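Local structure of ferric uptake regulation protein (Vibrio cholerae, 2W57) at residues Asp3-Gln6 / Ala7-Ala11; Arg57-Asn60 / Gln61-Asp64; Glu108-Gln111 / Lys112-Ala116. The protein probably represses iron-uptake genes when metal-loaded, binding DNA as a dimer through winged helix-turn-helix domains. One frame throughout, in Å; residues are numbered along the deposited sequence.

Contact 1. Residues Asp3-Gln6 / Ala7-Ala11; sequences DNNQ and ALKDA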
loop_
_atom_site.group_PDB
_atom_site.type_symbol
_atom_site.label_atom_id
_atom_site.label_comp_id
_atom_site.label_asym_id
_atom_site.label_seq_id
_atom_site.Cartn_x
_atom_site.Cartn_y
_atom_site.Cartn_z
ATOM N N ASP A 3 -3.391 25.550 19.109
ATOM C CA ASP A 3 -3.018 26.410 17.948
ATOM C C ASP A 3 -2.337 25.615 16.828
ATOM O O ASP A 3 -1.516 24.733 17.099
ATOM C CB ASP A 3 -2.101 27.542 18.415
ATOM C CG ASP A 3 -1.893 28.612 17.354
ATOM O OD1 ASP A 3 -2.773 28.792 16.478
ATOM O OD2 ASP A 3 -0.842 29.283 17.401
ATOM N N ASN A 4 -2.672 25.945 15.578
ATOM C CA ASN A 4 -2.059 25.321 14.397
ATOM C C ASN A 4 -0.598 25.721 14.131
ATOM O O ASN A 4 0.133 24.984 13.456
ATOM C CB ASN A 4 -2.903 25.585 13.147
ATOM C CG ASN A 4 -3.862 24.444 12.822
ATOM O OD1 ASN A 4 -4.060 23.528 13.609
ATOM N ND2 ASN A 4 -4.466 24.509 11.646
ATOM N N ASN A 5 -0.182 26.884 14.638
ATOM C CA ASN A 5 1.222 27.283 14.602
ATOM C C ASN A 5 2.064 26.408 15.510
ATOM O O ASN A 5 3.151 25.981 15.141
ATOM C CB ASN A 5 1.388 28.733 15.049
ATOM C CG ASN A 5 1.092 29.731 13.949
ATOM O OD1 ASN A 5 0.117 29.590 13.213
ATOM N ND2 ASN A 5 1.933 30.763 13.843
ATOM N N GLN A 6 1.554 26.149 16.707
ATOM C CA GLN A 6 2.287 25.386 17.702
ATOM C C GLN A 6 2.525 23.947 17.238
ATOM O O GLN A 6 3.644 23.430 17.337
ATOM C CB GLN A 6 1.551 25.419 19.052
ATOM C CG GLN A 6 2.423 25.058 20.263
ATOM C CD GLN A 6 3.709 25.858 20.304
ATOM O OE1 GLN A 6 3.692 27.086 20.240
ATOM N NE2 GLN A 6 4.836 25.162 20.394
ATOM N N ALA A 7 1.474 23.313 16.719
ATOM C CA ALA A 7 1.572 21.966 16.173
ATOM C C ALA A 7 2.672 21.861 15.117
ATOM O O ALA A 7 3.474 20.926 15.164
ATOM C CB ALA A 7 0.235 21.520 15.610
ATOM N N LEU A 8 2.722 22.824 14.188
ATOM C CA LEU A 8 3.768 22.840 13.155
ATOM C C LEU A 8 5.147 22.973 13.775
ATOM O O LEU A 8 6.040 22.176 13.480
ATOM C CB LEU A 8 3.555 23.951 12.107
ATOM C CG LEU A 8 2.502 23.857 10.993
ATOM C CD1 LEU A 8 2.683 25.005 10.050
ATOM C CD2 LEU A 8 2.613 22.574 10.228
ATOM N N LYS A 9 5.311 23.975 14.637
ATOM C CA LYS A 9 6.600 24.247 15.269
ATOM C C LYS A 9 7.023 23.079 16.147
ATOM O O LYS A 9 8.198 22.704 16.167
ATOM C CB LYS A 9 6.565 25.541 16.083
ATOM C CG LYS A 9 6.342 26.796 15.242
ATOM C CD LYS A 9 7.011 28.012 15.873
ATOM C CE LYS A 9 6.293 29.311 15.537
ATOM N NZ LYS A 9 4.984 29.392 16.245
ATOM N N ASP A 10 6.055 22.476 16.836
ATOM C CA ASP A 10 6.341 21.350 17.714
ATOM C C ASP A 10 6.680 20.053 16.983
ATOM O O ASP A 10 7.129 19.097 17.607
ATOM C CB ASP A 10 5.223 21.156 18.740
ATOM C CG ASP A 10 5.493 21.911 20.052
ATOM O OD1 ASP A 10 6.307 22.876 20.062
ATOM O OD2 ASP A 10 4.894 21.529 21.085
ATOM N N ALA A 11 6.483 20.031 15.666
ATOM C CA ALA A 11 6.906 18.908 14.831
ATOM C C ALA A 11 8.232 19.206 14.116
ATOM O O ALA A 11 8.656 18.462 13.226
ATOM C CB ALA A 11 5.812 18.554 13.828
#
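Asp3 O takes the N-H of Ala7 at 3.3 Å, a weak bond. Asn4 follows with another weak bond, from Leu8 N to its O. Its side chain belongs to a different neighbourhood, with OD1 hydrogen-bonded to Gln27 NE2, while the CG of Leu8 rests against Asn4 O at 3.6 Å. At Asn5 the backbone bond is firmer, Lys9 N reaching Asn5 O at 3.0 Å. Lys9 then lays its chain back alongside Asn5, the two side chains running in parallel directions. CG of Lys9 touches Asn5 O at 3.3 Å, and a bend at the last torsion (chi4 71°) returns NZ to within 3.8 Å of Asn5 CB. All this is the short N-terminal helix 4-10, which packs on helix 17-26 of the DNA-binding domain: Leu8 is buried against Arg19 and Leu20, whereas Gln6, Lys9 and Asp10 lie on the exposed side. Gln6 is gripped twice by the residue one turn on. Its O accepts Asp10 N, and its side chain, with CG anti to the backbone N (chi1 -161°) and bent at chi2, carries NE2 to Asp10 OD1 at 2.7 Å. That second bond is weak and far from straight, and the amide stands almost perpendicular to the carboxylate, their planes 82° apart.

Contact 2. Residues Arg57-Asn60 / Gln61-Asp64; sequences RVLN and QFDD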
loop_
_atom_site.group_PDB
_atom_site.type_symbol
_atom_site.label_atom_id
_atom_site.label_comp_id
_atom_site.label_asym_id
_atom_site.label_seq_id
_atom_site.Cartn_x
_atom_site.Cartn_y
_atom_site.Cartn_z
ATOM N N ARG A 57 4.384 17.782 -1.661
ATOM C CA ARG A 57 5.605 18.128 -0.951
ATOM C C ARG A 57 5.269 18.291 0.548
ATOM O O ARG A 57 5.955 17.715 1.405
ATOM C CB ARG A 57 6.260 19.379 -1.576
ATOM C CG ARG A 57 7.437 20.003 -0.785
ATOM C CD ARG A 57 7.930 21.386 -1.335
ATOM N NE ARG A 57 6.954 22.497 -1.243
ATOM C CZ ARG A 57 6.569 23.133 -0.113
ATOM N NH1 ARG A 57 7.039 22.780 1.091
ATOM N NH2 ARG A 57 5.681 24.134 -0.181
ATOM N N VAL A 58 4.178 19.013 0.851
ATOM C CA VAL A 58 3.759 19.247 2.237
ATOM C C VAL A 58 3.349 17.953 2.965
ATOM O O VAL A 58 3.773 17.718 4.101
ATOM C CB VAL A 58 2.643 20.315 2.363
ATOM C CG1 VAL A 58 2.143 20.403 3.830
ATOM C CG2 VAL A 58 3.125 21.692 1.860
ATOM N N LEU A 59 2.537 17.119 2.318
ATOM C CA LEU A 59 2.137 15.849 2.911
ATOM C C LEU A 59 3.320 14.921 3.210
ATOM O O LEU A 59 3.329 14.256 4.251
ATOM C CB LEU A 59 1.085 15.148 2.055
ATOM C CG LEU A 59 -0.293 15.812 2.074
ATOM C CD1 LEU A 59 -1.213 15.215 1.033
ATOM C CD2 LEU A 59 -0.896 15.719 3.478
ATOM N N ASN A 60 4.318 14.889 2.328
ATOM C CA ASN A 60 5.578 14.199 2.626
ATOM C C ASN A 60 6.314 14.716 3.869
ATOM O O ASN A 60 6.835 13.917 4.672
ATOM C CB ASN A 60 6.536 14.290 1.451
ATOM C CG ASN A 60 6.386 13.153 0.512
ATOM O OD1 ASN A 60 5.507 13.160 -0.365
ATOM N ND2 ASN A 60 7.241 12.148 0.673
ATOM N N GLN A 61 6.398 16.043 3.989
ATOM C CA GLN A 61 7.056 16.698 5.116
ATOM C C GLN A 61 6.272 16.376 6.390
ATOM O O GLN A 61 6.857 16.116 7.437
ATOM C CB GLN A 61 7.143 18.221 4.889
ATOM C CG GLN A 61 7.882 18.647 3.627
ATOM C CD GLN A 61 7.750 20.159 3.262
ATOM O OE1 GLN A 61 6.707 20.823 3.479
ATOM N NE2 GLN A 61 8.828 20.696 2.685
ATOM N N PHE A 62 4.945 16.368 6.288
ATOM C CA PHE A 62 4.089 15.995 7.410
ATOM C C PHE A 62 4.282 14.524 7.780
ATOM O O PHE A 62 4.256 14.166 8.961
ATOM C CB PHE A 62 2.622 16.235 7.057
ATOM C CG PHE A 62 2.198 17.669 7.112
ATOM C CD1 PHE A 62 3.121 18.682 7.338
ATOM C CD2 PHE A 62 0.857 18.007 6.926
ATOM C CE1 PHE A 62 2.707 20.007 7.401
ATOM C CE2 PHE A 62 0.437 19.318 6.974
ATOM C CZ PHE A 62 1.359 20.328 7.213
ATOM N N ASP A 63 4.455 13.678 6.763
ATOM C CA ASP A 63 4.712 12.247 6.969
ATOM C C ASP A 63 5.985 12.029 7.815
ATOM O O ASP A 63 5.943 11.375 8.858
ATOM C CB ASP A 63 4.801 11.517 5.630
ATOM C CG ASP A 63 4.666 10.011 5.772
ATOM O OD1 ASP A 63 4.775 9.486 6.900
ATOM O OD2 ASP A 63 4.447 9.341 4.747
ATOM N N ASP A 64 7.095 12.616 7.379
ATOM C CA ASP A 64 8.352 12.497 8.098
ATOM C C ASP A 64 8.336 13.151 9.479
ATOM O O ASP A 64 8.980 12.639 10.392
ATOM C CB ASP A 64 9.505 13.067 7.271
ATOM C CG ASP A 64 9.540 12.508 5.855
ATOM O OD1 ASP A 64 9.211 11.301 5.659
ATOM O OD2 ASP A 64 9.908 13.294 4.942
#
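One face of the Phe62 ring is covered by CG1 of Val58, one turn back on the helix. The methyl sits 3.6 Å from the ring centroid and 18° off the normal, a CH-pi contact between side chains that run together in the same direction. Both segments lie on helix 52-64, which by its place ahead of the wing strands 68-72 and 78-82 is probably the recognition helix of the winged helix-turn-helix. Leu59 CD2 approaches the same ring obliquely and more distantly, 4.5 Å from Phe62 CD2. The second flat group, the guanidinium of Arg57, has Gln61 NE2 at its edge, in plane; NH1 and NE2 are two donors facing each other, so no bond forms there. The helix's inner side, Val58, Leu59 and Phe62, is buried against helix 17-26 through Ile22, Leu23 and Leu26. On the outer side Arg57 and Gln61 cross with their planes 71° apart. A bend at chi3 of Arg57 swings NH1 over to the amide, 3.1 Å from Gln61 OE1, but the angle is too poor for a hydrogen bond; OE1 is instead engaged by Arg19 NH2. Gln61 reaches that position with an extended chain, and its CG rests on Arg57 O. The backbone is regular: Gln61 N bonds to Arg57 O, Asp63 N to Leu59 O, and Phe62 N donates to Val58 O at 2.8 Å.

Contact 3. Residues Glu108-Gln111 / Lys112-Ala116; sequences EQRQ and KEIAA. With ZN (zinc ion), chain C.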
loop_
_atom_site.group_PDB
_atom_site.type_symbol
_atom_site.label_atom_id
_atom_site.label_comp_id
_atom_site.label_asym_id
_atom_site.label_seq_id
_atom_site.Cartn_x
_atom_site.Cartn_y
_atom_site.Cartn_z
ATOM N N GLU A 108 -7.193 -9.110 15.791
ATOM C CA GLU A 108 -5.980 -8.696 16.492
ATOM C C GLU A 108 -5.295 -9.888 17.155
ATOM O O GLU A 108 -4.095 -10.072 16.980
ATOM C CB GLU A 108 -6.242 -7.575 17.508
ATOM C CG GLU A 108 -6.634 -6.201 16.920
ATOM C CD GLU A 108 -5.766 -5.747 15.738
ATOM O OE1 GLU A 108 -4.540 -6.002 15.731
ATOM O OE2 GLU A 108 -6.322 -5.130 14.809
ATOM N N GLN A 109 -6.062 -10.717 17.869
ATOM C CA GLN A 109 -5.523 -11.911 18.549
ATOM C C GLN A 109 -4.974 -12.965 17.587
ATOM O O GLN A 109 -3.900 -13.530 17.823
ATOM C CB GLN A 109 -6.574 -12.531 19.482
ATOM C CG GLN A 109 -6.143 -13.832 20.215
ATOM C CD GLN A 109 -4.869 -13.680 21.068
ATOM O OE1 GLN A 109 -4.455 -12.566 21.432
ATOM N NE2 GLN A 109 -4.246 -14.812 21.389
ATOM N N ARG A 110 -5.703 -13.221 16.504
ATOM C CA ARG A 110 -5.296 -14.236 15.534
ATOM C C ARG A 110 -3.933 -13.957 14.909
ATOM O O ARG A 110 -3.120 -14.867 14.759
ATOM C CB ARG A 110 -6.356 -14.397 14.450
ATOM C CG ARG A 110 -7.664 -15.009 14.945
ATOM C CD ARG A 110 -7.475 -16.384 15.594
ATOM N NE ARG A 110 -6.885 -17.358 14.681
ATOM C CZ ARG A 110 -5.845 -18.138 14.967
ATOM N NH1 ARG A 110 -5.259 -18.093 16.165
ATOM N NH2 ARG A 110 -5.397 -18.987 14.053
ATOM N N GLN A 111 -3.694 -12.689 14.571
ATOM C CA GLN A 111 -2.417 -12.217 14.021
ATOM C C GLN A 111 -1.221 -12.615 14.899
ATOM O O GLN A 111 -0.216 -13.118 14.390
ATOM C CB GLN A 111 -2.464 -10.691 13.809
ATOM C CG GLN A 111 -3.550 -10.220 12.820
ATOM C CD GLN A 111 -3.634 -8.708 12.662
ATOM O OE1 GLN A 111 -3.030 -7.954 13.425
ATOM N NE2 GLN A 111 -4.403 -8.258 11.676
ATOM N N LYS A 112 -1.355 -12.403 16.213
ATOM C CA LYS A 112 -0.329 -12.761 17.210
ATOM C C LYS A 112 -0.004 -14.251 17.177
ATOM O O LYS A 112 1.150 -14.652 17.321
ATOM C CB LYS A 112 -0.802 -12.397 18.623
ATOM C CG LYS A 112 -1.319 -10.979 18.802
ATOM C CD LYS A 112 -0.415 -10.136 19.690
ATOM C CE LYS A 112 -1.171 -8.905 20.187
ATOM N NZ LYS A 112 -0.632 -8.335 21.460
ATOM N N GLU A 113 -1.039 -15.065 16.991
ATOM C CA GLU A 113 -0.897 -16.509 17.035
ATOM C C GLU A 113 -0.328 -17.081 15.747
ATOM O O GLU A 113 0.441 -18.043 15.792
ATOM C CB GLU A 113 -2.223 -17.169 17.401
ATOM C CG GLU A 113 -2.556 -16.990 18.875
ATOM C CD GLU A 113 -3.942 -17.470 19.232
ATOM O OE1 GLU A 113 -4.925 -17.008 18.600
ATOM O OE2 GLU A 113 -4.043 -18.307 20.157
ATOM N N ILE A 114 -0.713 -16.497 14.608
ATOM C CA ILE A 114 -0.114 -16.844 13.322
ATOM C C ILE A 114 1.341 -16.374 13.309
ATOM O O ILE A 114 2.232 -17.124 12.898
ATOM C CB ILE A 114 -0.909 -16.251 12.133
ATOM C CG1 ILE A 114 -2.208 -17.029 11.934
ATOM C CG2 ILE A 114 -0.083 -16.274 10.831
ATOM C CD1 ILE A 114 -3.371 -16.148 11.613
ATOM N N ALA A 115 1.587 -15.151 13.780
ATOM C CA ALA A 115 2.958 -14.666 13.913
ATOM C C ALA A 115 3.803 -15.678 14.677
ATOM O O ALA A 115 4.932 -15.953 14.284
ATOM C CB ALA A 115 3.003 -13.312 14.587
ATOM N N ALA A 116 3.237 -16.251 15.740
ATOM C CA ALA A 116 3.959 -17.199 16.587
ATOM C C ALA A 116 3.930 -18.662 16.087
ATOM O O ALA A 116 4.784 -19.464 16.454
ATOM C CB ALA A 116 3.470 -17.099 18.025
HETATM ZN ZN ZN C . -5.340 -4.139 13.253
#
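Arg110 and Glu113 are joined by a salt bridge although their flat groups are turned 76° apart. NH1 of Arg110 meets Glu113 OE1 at 2.7 Å; the oxygen lies almost in the guanidinium plane, yet the nitrogen stands well above the carboxylate, 63° out of its plane. Bends at both chi2 and chi3 fold the arginine chain forward along the helix to make this possible. From another direction the amide of Gln109 crosses the same carboxylate, NE2 coming to 3.4 Å from Glu113 CD. Ile114 CD1 lies over one guanidinium face, 4.3 Å from Arg110 NH2, and also rests on Arg110 O at 3.4 Å. Helix 105-117 belongs to the dimerisation domain of the Fur family, and here it faces the second subunit: Arg110 NH2 forms a salt bridge with Asp104 of that chain, so the one guanidinium serves an acid in each subunit. Glu108 turns to the metal, bent at chi2, and binds zinc through OE2 at 2.1 Å. His87, Asp89 and His125 complete that site. Further along the helix, Ala115 N donates to Gln111 O at 2.8 Å, and Gln111 packs against His125, one of the zinc ligands.

Contacts 1 and 2 are neighbours in the DNA-binding domain, their centres 14 Å apart. They touch where Leu8 CD2 packs on Phe62 CE1 at 3.8 Å, joining the N-terminal helix to the probable recognition helix, and both lean on helix 17-26. Contact 3 stands apart in the dimerisation domain, with nearest atoms about 27 Å from contact 1 and about 20 Å from contact 2. One zinc is held by contact 3 itself; the other, bound by His33, Glu81, His88 and His90, lies between it and contact 2. That second ion is about 12 Å from the side chain of Glu108 and about 13 Å from the side chain of Asp63 in contact 2.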